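Local coordinates for protein aromatic-amino-acid aminotransferase (Burkholderia pseudomallei, PDB 4F4E) that probably transfers amino groups between aromatic amino acids such as tyrosine and 2-oxoglutarate, using pyridoxal 5'-phosphate held covalently on a lysine, at residues V101-L105 against L106-S110; L186-L189 against N190-P194; L212-A215 against Q216-Q219; R397-V400 against A401-N404. All coordinates share one frame; numbering follows the deposited sequence. Where two conformers were deposited one is given.

How the contacts relate
All four contacts are local, each made where a regular element starts or stops. Contacts 1 and 2 close helices 95-106 and 182-189, contact 3 opens helix 214-227, and contact 4 turns the chain out of strand 397-399. The touching residues of contact 4 are all buried, contact 2 lies at the surface, and contacts 1 and 3 are mixed. The chemistry follows: small apolar groups and one water in contact 4, a tyrosine over a carbonyl in contact 2, a lysine chain beside an aspartate in contact 1, paired amides in contact 3. Contacts 2 and 3 both bear on the packing of helix 182-189 against helix 214-227, L186 CD1 lying 4.1 Å from Q219 O.

Contact 1: V101-L105 against L106-S110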
loop_
_atom_site.group_PDB
_atom_site.type_symbol
_atom_site.label_atom_id
_atom_site.label_comp_id
_atom_site.label_asym_id
_atom_site.label_seq_id
_atom_site.Cartn_x
_atom_site.Cartn_y
_atom_site.Cartn_z
ATOM N N VAL A 101 6.414 17.601 2.551
ATOM C CA VAL A 101 5.097 17.649 1.883
ATOM C C VAL A 101 4.280 18.805 2.430
ATOM O O VAL A 101 3.649 19.530 1.672
ATOM C CB VAL A 101 4.342 16.311 2.043
ATOM C CG1 VAL A 101 2.814 16.464 1.845
ATOM C CG2 VAL A 101 4.949 15.223 1.147
ATOM N N GLN A 102 4.272 18.981 3.748
ATOM C CA GLN A 102 3.468 20.045 4.357
ATOM C C GLN A 102 3.912 21.402 3.890
ATOM O O GLN A 102 3.084 22.260 3.637
ATOM C CB GLN A 102 3.578 20.060 5.876
ATOM C CG GLN A 102 3.025 18.889 6.504
ATOM C CD GLN A 102 3.060 18.942 8.001
ATOM O OE1 GLN A 102 3.765 19.783 8.641
ATOM N NE2 GLN A 102 2.269 18.092 8.586
ATOM N N LYS A 103 5.216 21.605 3.797
ATOM C CA LYS A 103 5.745 22.882 3.308
ATOM C C LYS A 103 5.441 23.100 1.845
ATOM O O LYS A 103 5.201 24.236 1.397
ATOM C CB LYS A 103 7.245 22.994 3.627
ATOM C CG LYS A 103 7.405 23.187 5.149
ATOM C CD LYS A 103 8.809 23.533 5.617
ATOM C CE LYS A 103 8.842 23.857 7.139
ATOM N NZ LYS A 103 10.250 24.201 7.569
ATOM N N LEU A 104 5.463 22.021 1.069
ATOM C CA LEU A 104 5.171 22.145 -0.362
ATOM C C LEU A 104 3.712 22.564 -0.550
ATOM O O LEU A 104 3.398 23.417 -1.392
ATOM C CB LEU A 104 5.469 20.792 -1.046
ATOM C CG LEU A 104 5.313 20.747 -2.552
ATOM C CD1 LEU A 104 6.325 21.665 -3.250
ATOM C CD2 LEU A 104 5.500 19.305 -3.042
ATOM N N LEU A 105 2.830 22.009 0.267
ATOM C CA LEU A 105 1.399 22.325 0.193
ATOM C C LEU A 105 1.009 23.672 0.752
ATOM O O LEU A 105 0.204 24.365 0.158
ATOM C CB LEU A 105 0.541 21.258 0.887
ATOM C CG LEU A 105 0.630 19.880 0.222
ATOM C CD1 LEU A 105 -0.011 18.795 1.098
ATOM C CD2 LEU A 105 -0.010 19.812 -1.166
ATOM N N LEU A 106 1.585 24.037 1.899
ATOM C CA LEU A 106 1.106 25.153 2.704
ATOM C C LEU A 106 2.005 26.338 2.648
ATOM O O LEU A 106 1.544 27.423 2.973
ATOM C CB LEU A 106 0.864 24.734 4.182
ATOM C CG LEU A 106 -0.133 23.583 4.303
ATOM C CD1 LEU A 106 -0.316 23.060 5.744
ATOM C CD2 LEU A 106 -1.482 23.940 3.670
ATOM N N GLY A 107 3.264 26.148 2.233
ATOM C CA GLY A 107 4.229 27.244 2.230
ATOM C C GLY A 107 5.208 27.096 3.364
ATOM O O GLY A 107 4.867 26.596 4.427
ATOM N N ASP A 108 6.431 27.543 3.148
ATOM C CA ASP A 108 7.464 27.383 4.170
ATOM C C ASP A 108 7.073 28.034 5.485
ATOM O O ASP A 108 7.285 27.421 6.544
ATOM C CB ASP A 108 8.830 27.903 3.666
ATOM C CG ASP A 108 9.433 26.996 2.606
ATOM O OD1 ASP A 108 8.981 25.832 2.462
ATOM O OD2 ASP A 108 10.350 27.440 1.892
ATOM N N ASP A 109 6.440 29.211 5.427
ATOM C CA ASP A 109 6.101 29.982 6.631
ATOM C C ASP A 109 4.641 29.863 7.152
ATOM O O ASP A 109 4.092 30.760 7.809
ATOM C CB ASP A 109 6.452 31.453 6.385
ATOM C CG ASP A 109 7.951 31.685 6.308
ATOM O OD1 ASP A 109 8.736 30.847 6.817
ATOM O OD2 ASP A 109 8.347 32.726 5.746
ATOM N N SER A 110 4.024 28.732 6.882
ATOM C CA SER A 110 2.694 28.463 7.370
ATOM C C SER A 110 2.583 28.559 8.867
ATOM O O SER A 110 3.322 27.895 9.569
ATOM C CB SER A 110 2.312 27.029 6.993
ATOM O OG SER A 110 1.077 26.687 7.584
#
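L106 N and G107 N close the last turn of the helix on Q102 O and K103 O. The first bond, L106 N to Q102 O, is 2.9 Å long; the second, G107 N to K103 O, is 2.8 Å. L106 lays CB against Q102 O, 3.4 Å away, while its CG meets L105 CB at 4.2 Å. On the solvent side D108 comes back over the helix. Its CG lies anti to the carbonyl carbon (chi1 -71°), and from there OD1 reaches to 3.5 Å from K103 CB, the two side chains crossing at about a right angle. The extended lysine runs on past the carboxylate, so NZ ends 5.5 Å from D108 OD1, which may allow a weak attraction but is no salt bridge.

This is the C-terminal end of helix 95-106. G107 leaves helical geometry with a positive phi of 105°, at backbone angles where a CB would press on the preceding carbonyl, and a type I turn from G107 to S110 leads straight to the next helix, whose first turn S110 OG caps at I113 N. Farther out, R252 takes L104 O and L105 O, Q238 also reaches L104 O, and the Q102 amide is held by T120. L105 packs inward on strands 261-266 and 278-284.

Contact 2: L186-L189 against N190-P194; sequences LAAL and NGYEP
Three backbone bonds carry the chain from L186-L189 into N190-P194. N190 N gives to L186 O at 2.8 Å, a last helical i to i+4 bond and nearly straight at 160°. The next two are i to i+3 bonds, G191 N to A188 O at 3.0 Å and Y192 N to L189 O at 3.1 Å. With these bonds the helix tightens as it ends, and L189 to Y192 form a type I turn.

The second kind of interaction is a carbonyl under an aromatic ring. A188 O lies beneath the centre of the Y192 ring, 3.2 Å from its plane, with L189 N on the same face but offset toward the rim. Y192 CG is anti to its carbonyl carbon (chi1 -67°), which folds the ring back over the end of the helix, so A188 O, which accepts from G191 N, also lies under the ring. All this belongs to the exit of helix 182-189, from which the chain continues to strand 197-201 of the central sheet.

Apolar contacts flank the ring. L189 CD2, in one of its two conformers, touches CE2 of Y192 at 4.0 Å, and A188 CB lies 4.1 Å from Y192 CZ, near the far end of the ring. A polar group packs on L186 as well: one turn on, along the same side of the helix, N190 ND2 comes 4.1 Å from L186 CG. Outward, Y192 packs on V168 and Y170 of strand 167-174, while L186, L189 and N190 meet V223 of helix 214-227, whose R227 binds Y192 O.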
loop_
_atom_site.group_PDB
_atom_site.type_symbol
_atom_site.label_atom_id
_atom_site.label_comp_id
_atom_site.label_asym_id
_atom_site.label_seq_id
_atom_site.Cartn_x
_atom_site.Cartn_y
_atom_site.Cartn_z
ATOM N N LEU A 186 -22.333 25.801 -6.675
ATOM C CA LEU A 186 -22.535 26.493 -5.436
ATOM C C LEU A 186 -23.921 26.169 -4.869
ATOM O O LEU A 186 -24.084 25.989 -3.639
ATOM C CB LEU A 186 -22.346 27.994 -5.632
ATOM C CG LEU A 186 -21.838 28.565 -4.309
ATOM C CD1 LEU A 186 -20.359 28.201 -4.141
ATOM C CD2 LEU A 186 -22.085 30.062 -4.281
ATOM N N ALA A 187 -24.913 26.062 -5.742
ATOM C CA ALA A 187 -26.255 25.766 -5.269
ATOM C C ALA A 187 -26.314 24.400 -4.598
ATOM O O ALA A 187 -26.937 24.253 -3.544
ATOM C CB ALA A 187 -27.302 25.894 -6.388
ATOM N N ALA A 188 -25.581 23.438 -5.152
ATOM C CA ALA A 188 -25.475 22.089 -4.567
ATOM C C ALA A 188 -24.835 22.142 -3.192
ATOM O O ALA A 188 -25.353 21.566 -2.240
ATOM C CB ALA A 188 -24.692 21.139 -5.491
ATOM N N LEU A 189 -23.700 22.838 -3.078
ATOM C CA LEU A 189 -23.033 22.970 -1.796
ATOM C C LEU A 189 -23.953 23.648 -0.779
ATOM O O LEU A 189 -24.025 23.236 0.372
ATOM C CB LEU A 189 -21.736 23.774 -1.939
ATOM C CG LEU A 189 -20.623 23.229 -2.825
ATOM C CD1 LEU A 189 -19.588 24.343 -3.040
ATOM C CD2 LEU A 189 -20.017 21.986 -2.207
ATOM N N ASN A 190 -24.676 24.672 -1.218
ATOM C CA ASN A 190 -25.637 25.397 -0.367
ATOM C C ASN A 190 -26.853 24.578 0.085
ATOM O O ASN A 190 -27.703 25.069 0.858
ATOM C CB ASN A 190 -26.054 26.713 -1.057
ATOM C CG ASN A 190 -25.137 27.858 -0.697
ATOM O OD1 ASN A 190 -24.613 27.938 0.439
ATOM N ND2 ASN A 190 -24.932 28.749 -1.626
ATOM N N GLY A 191 -26.946 23.350 -0.381
ATOM C CA GLY A 191 -27.935 22.384 0.090
ATOM C C GLY A 191 -27.417 21.183 0.853
ATOM O O GLY A 191 -28.212 20.396 1.384
ATOM N N TYR A 192 -26.096 21.033 0.959
ATOM C CA TYR A 192 -25.538 19.888 1.654
ATOM C C TYR A 192 -25.583 20.035 3.169
ATOM O O TYR A 192 -25.380 21.124 3.722
ATOM C CB TYR A 192 -24.087 19.624 1.223
ATOM C CG TYR A 192 -23.923 19.166 -0.212
ATOM C CD1 TYR A 192 -24.981 18.566 -0.931
ATOM C CD2 TYR A 192 -22.682 19.290 -0.844
ATOM C CE1 TYR A 192 -24.798 18.122 -2.238
ATOM C CE2 TYR A 192 -22.504 18.873 -2.142
ATOM C CZ TYR A 192 -23.540 18.285 -2.839
ATOM O OH TYR A 192 -23.306 17.859 -4.116
ATOM N N GLU A 193 -25.852 18.924 3.840
ATOM C CA GLU A 193 -25.938 18.906 5.268
ATOM C C GLU A 193 -24.570 18.983 5.951
ATOM O O GLU A 193 -23.569 18.567 5.413
ATOM C CB GLU A 193 -26.697 17.667 5.731
ATOM C CG GLU A 193 -28.171 17.799 5.482
ATOM C CD GLU A 193 -28.792 19.071 6.119
ATOM O OE1 GLU A 193 -28.653 19.253 7.360
ATOM O OE2 GLU A 193 -29.434 19.871 5.396
ATOM N N PRO A 194 -24.538 19.500 7.189
ATOM C CA PRO A 194 -23.277 19.486 7.937
ATOM C C PRO A 194 -22.587 18.126 7.920
ATOM O O PRO A 194 -23.235 17.117 8.108
ATOM C CB PRO A 194 -23.713 19.830 9.356
ATOM C CG PRO A 194 -24.962 20.579 9.181
ATOM C CD PRO A 194 -25.656 19.969 8.028
#

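Contact 3: L212-A215 against Q216-Q219; sequences LNDA and QWAQ
A capping box formed by N213 and Q216 starts helix 214-227. N213 OD1 accepts from Q216 N at 2.7 Å, nearly along the C=O axis, and more weakly from A215 N. In return Q216 OE1 takes the N-H of N213 at 3.0 Å, in the plane of its carbonyl and on a lone pair, with an angle of 169°. N213 can do this because its CG sits between backbone N and carbonyl carbon (chi1 63°), swinging the amide back over the first turn. There the two side-chain amides stack, their planes 25° apart. W217 N then makes the regular helical bond to N213 O at 2.9 Å.

L212 supplies the apolar half. Its CD1 is over the indole in a CH-pi contact, 3.8 Å from the centroid of the six-membered ring of W217. At the edge of the indole, in its plane, a water accepts from W217 NE1 at 2.9 Å and donates to L212 O.

Within the beta-alpha-beta unit of strand 197-201, helix 214-227 and strand 230-235, W217 packs on A250, L253 and F254 of helix 249-256, while L212 and Q216 meet V180 of strand 179-180 and F182 of helix 182-189.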
loop_
_atom_site.group_PDB
_atom_site.type_symbol
_atom_site.label_atom_id
_atom_site.label_comp_id
_atom_site.label_asym_id
_atom_site.label_seq_id
_atom_site.Cartn_x
_atom_site.Cartn_y
_atom_site.Cartn_z
ATOM N N LEU A 212 -11.562 25.978 -11.404
ATOM C CA LEU A 212 -12.128 27.162 -10.780
ATOM C C LEU A 212 -11.058 28.245 -10.694
ATOM O O LEU A 212 -9.853 27.942 -10.628
ATOM C CB LEU A 212 -12.657 26.852 -9.377
ATOM C CG LEU A 212 -13.721 25.799 -9.171
ATOM C CD1 LEU A 212 -13.923 25.633 -7.653
ATOM C CD2 LEU A 212 -15.031 26.180 -9.843
ATOM N N ASN A 213 -11.498 29.503 -10.731
ATOM C CA ASN A 213 -10.590 30.622 -10.514
ATOM C C ASN A 213 -10.590 30.976 -9.023
ATOM O O ASN A 213 -11.494 30.568 -8.284
ATOM C CB ASN A 213 -10.974 31.842 -11.389
ATOM C CG ASN A 213 -12.342 32.403 -11.051
ATOM O OD1 ASN A 213 -12.697 32.541 -9.880
ATOM N ND2 ASN A 213 -13.126 32.705 -12.068
ATOM N N ASP A 214 -9.575 31.743 -8.610
ATOM C CA ASP A 214 -9.302 32.047 -7.186
ATOM C C ASP A 214 -10.479 32.683 -6.459
ATOM O O ASP A 214 -10.606 32.556 -5.223
ATOM C CB ASP A 214 -8.079 32.964 -7.076
ATOM C CG ASP A 214 -6.776 32.218 -7.196
ATOM O OD1 ASP A 214 -6.798 30.966 -7.391
ATOM O OD2 ASP A 214 -5.721 32.889 -7.064
ATOM N N ALA A 215 -11.324 33.352 -7.232
ATOM C CA ALA A 215 -12.519 33.991 -6.734
ATOM C C ALA A 215 -13.694 33.037 -6.571
ATOM O O ALA A 215 -14.512 33.206 -5.682
ATOM C CB ALA A 215 -12.910 35.133 -7.640
ATOM N N GLN A 216 -13.804 32.053 -7.457
ATOM C CA GLN A 216 -14.797 31.006 -7.293
ATOM C C GLN A 216 -14.382 30.133 -6.105
ATOM O O GLN A 216 -15.240 29.667 -5.329
ATOM C CB GLN A 216 -14.942 30.197 -8.578
ATOM C CG GLN A 216 -15.581 31.000 -9.718
ATOM C CD GLN A 216 -15.469 30.288 -11.066
ATOM O OE1 GLN A 216 -14.448 29.684 -11.364
ATOM N NE2 GLN A 216 -16.552 30.328 -11.863
ATOM N N TRP A 217 -13.078 29.925 -5.949
ATOM C CA TRP A 217 -12.575 29.165 -4.809
ATOM C C TRP A 217 -12.952 29.858 -3.523
ATOM O O TRP A 217 -13.361 29.188 -2.565
ATOM C CB TRP A 217 -11.084 28.993 -4.870
ATOM C CG TRP A 217 -10.621 27.812 -5.693
ATOM C CD1 TRP A 217 -9.837 27.825 -6.840
ATOM C CD2 TRP A 217 -10.893 26.421 -5.413
ATOM N NE1 TRP A 217 -9.592 26.553 -7.289
ATOM C CE2 TRP A 217 -10.203 25.649 -6.455
ATOM C CE3 TRP A 217 -11.598 25.758 -4.428
ATOM C CZ2 TRP A 217 -10.249 24.288 -6.492
ATOM C CZ3 TRP A 217 -11.629 24.374 -4.467
ATOM C CH2 TRP A 217 -10.994 23.662 -5.491
ATOM N N ALA A 218 -12.895 31.197 -3.488
ATOM C CA ALA A 218 -13.247 31.908 -2.237
ATOM C C ALA A 218 -14.710 31.688 -1.861
ATOM O O ALA A 218 -15.057 31.573 -0.669
ATOM C CB ALA A 218 -12.917 33.414 -2.354
ATOM N N GLN A 219 -15.578 31.604 -2.864
ATOM C CA GLN A 219 -16.992 31.345 -2.605
ATOM C C GLN A 219 -17.178 29.928 -2.082
ATOM O O GLN A 219 -17.983 29.695 -1.186
ATOM C CB GLN A 219 -17.839 31.542 -3.847
ATOM C CG GLN A 219 -17.771 32.990 -4.319
ATOM C CD GLN A 219 -18.573 33.247 -5.567
ATOM O OE1 GLN A 219 -19.792 33.369 -5.503
ATOM N NE2 GLN A 219 -17.898 33.384 -6.691
HETATM O O HOH W 1 -8.106 25.541 -9.569
#

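Contact 4: R397-V400 against A401-N404; sequences RICV and AALN
V400 O accepts two hydrogen bonds, from L403 N at 3.2 Å and from a water at 2.9 Å. The same water donates to L403 O, also at 2.9 Å, so one molecule bridges the two carbonyls where the chain straightens out. One residue earlier, A402 N gives to C399 O at 3.0 Å, so that the turn is closed by two successive i to i+3 backbone bonds. Other polar atoms are met from outside the turn: A402 O receives N407 ND2 and A401 O, weakly, the hydroxyl of T60, while N404 N gives to N407 OD1.

Small apolar groups fill in around these buried bonds. C399 SG, anti to its backbone N (chi1 -173°), swings over the turn to meet A401 CB at 3.8 Å; A402 CB rests 3.4 Å from C399 O. On the V400 flank, CG1 meets L403 CD1 at 4.1 Å in one of the two conformers of V400, and L403 CB lies against V400 O at 3.3 Å. Both residues continue onto helix 324-354, V400 on I341 and R345, L403 on M344.

The arrangement is a short 3-10 turn at the end of strand 397-399, which pairs antiparallel with strand 371-373, and it redirects the chain toward the last helix, 408-419.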
loop_
_atom_site.group_PDB
_atom_site.type_symbol
_atom_site.label_atom_id
_atom_site.label_comp_id
_atom_site.label_asym_id
_atom_site.label_seq_id
_atom_site.Cartn_x
_atom_site.Cartn_y
_atom_site.Cartn_z
ATOM N N ARG A 397 -13.054 12.681 -23.842
ATOM C CA ARG A 397 -11.793 12.974 -23.112
ATOM C C ARG A 397 -10.605 12.650 -23.992
ATOM O O ARG A 397 -10.572 11.608 -24.661
ATOM C CB ARG A 397 -11.660 12.163 -21.833
ATOM C CG ARG A 397 -10.549 12.623 -20.909
ATOM C CD ARG A 397 -10.407 11.650 -19.751
ATOM N NE ARG A 397 -9.660 10.429 -20.056
ATOM C CZ ARG A 397 -9.965 9.207 -19.627
ATOM N NH1 ARG A 397 -11.096 8.971 -18.950
ATOM N NH2 ARG A 397 -9.211 8.183 -19.950
ATOM N N ILE A 398 -9.643 13.570 -24.009
ATOM C CA ILE A 398 -8.305 13.348 -24.618
ATOM C C ILE A 398 -7.222 13.717 -23.572
ATOM O O ILE A 398 -7.409 14.638 -22.765
ATOM C CB ILE A 398 -8.111 14.119 -25.948
ATOM C CG1 ILE A 398 -8.239 15.642 -25.782
ATOM C CG2 ILE A 398 -9.117 13.613 -27.002
ATOM C CD1 ILE A 398 -7.753 16.426 -27.010
ATOM N N CYS A 399 -6.136 12.945 -23.583
ATOM C CA CYS A 399 -4.945 13.237 -22.841
ATOM C C CYS A 399 -4.031 14.099 -23.711
ATOM O O CYS A 399 -3.396 13.608 -24.649
ATOM C CB CYS A 399 -4.249 11.949 -22.446
ATOM S SG CYS A 399 -2.848 12.230 -21.347
ATOM N N VAL A 400 -4.082 15.398 -23.460
ATOM C CA VAL A 400 -3.274 16.351 -24.150
ATOM C C VAL A 400 -1.796 16.137 -23.846
ATOM O O VAL A 400 -0.953 16.459 -24.652
ATOM C CB VAL A 400 -3.762 17.780 -23.821
ATOM C CG1 VAL A 400 -2.814 18.811 -24.363
ATOM C CG2 VAL A 400 -5.133 17.983 -24.440
ATOM N N ALA A 401 -1.508 15.525 -22.690
ATOM C CA ALA A 401 -0.155 15.077 -22.312
ATOM C C ALA A 401 0.392 13.920 -23.142
ATOM O O ALA A 401 1.582 13.554 -22.987
ATOM C CB ALA A 401 -0.100 14.740 -20.803
ATOM N N ALA A 402 -0.453 13.306 -23.979
ATOM C CA ALA A 402 -0.035 12.291 -24.946
ATOM C C ALA A 402 0.167 12.827 -26.386
ATOM O O ALA A 402 0.563 12.108 -27.297
ATOM C CB ALA A 402 -1.026 11.117 -24.926
ATOM N N LEU A 403 0.023 14.122 -26.531
ATOM C CA LEU A 403 0.302 14.814 -27.799
ATOM C C LEU A 403 1.753 15.293 -27.738
ATOM O O LEU A 403 2.238 15.682 -26.681
ATOM C CB LEU A 403 -0.613 16.032 -27.955
ATOM C CG LEU A 403 -2.112 15.769 -28.099
ATOM C CD1 LEU A 403 -2.881 17.098 -28.111
ATOM C CD2 LEU A 403 -2.358 14.984 -29.365
ATOM N N ASN A 404 2.401 15.287 -28.879
ATOM C CA ASN A 404 3.736 15.804 -28.997
ATOM C C ASN A 404 3.928 16.270 -30.421
ATOM O O ASN A 404 3.078 16.053 -31.274
ATOM C CB ASN A 404 4.733 14.697 -28.636
ATOM C CG ASN A 404 4.421 13.397 -29.332
ATOM O OD1 ASN A 404 4.602 13.254 -30.574
ATOM N ND2 ASN A 404 3.979 12.425 -28.556
HETATM O O HOH W 2 1.836 17.117 -24.216
#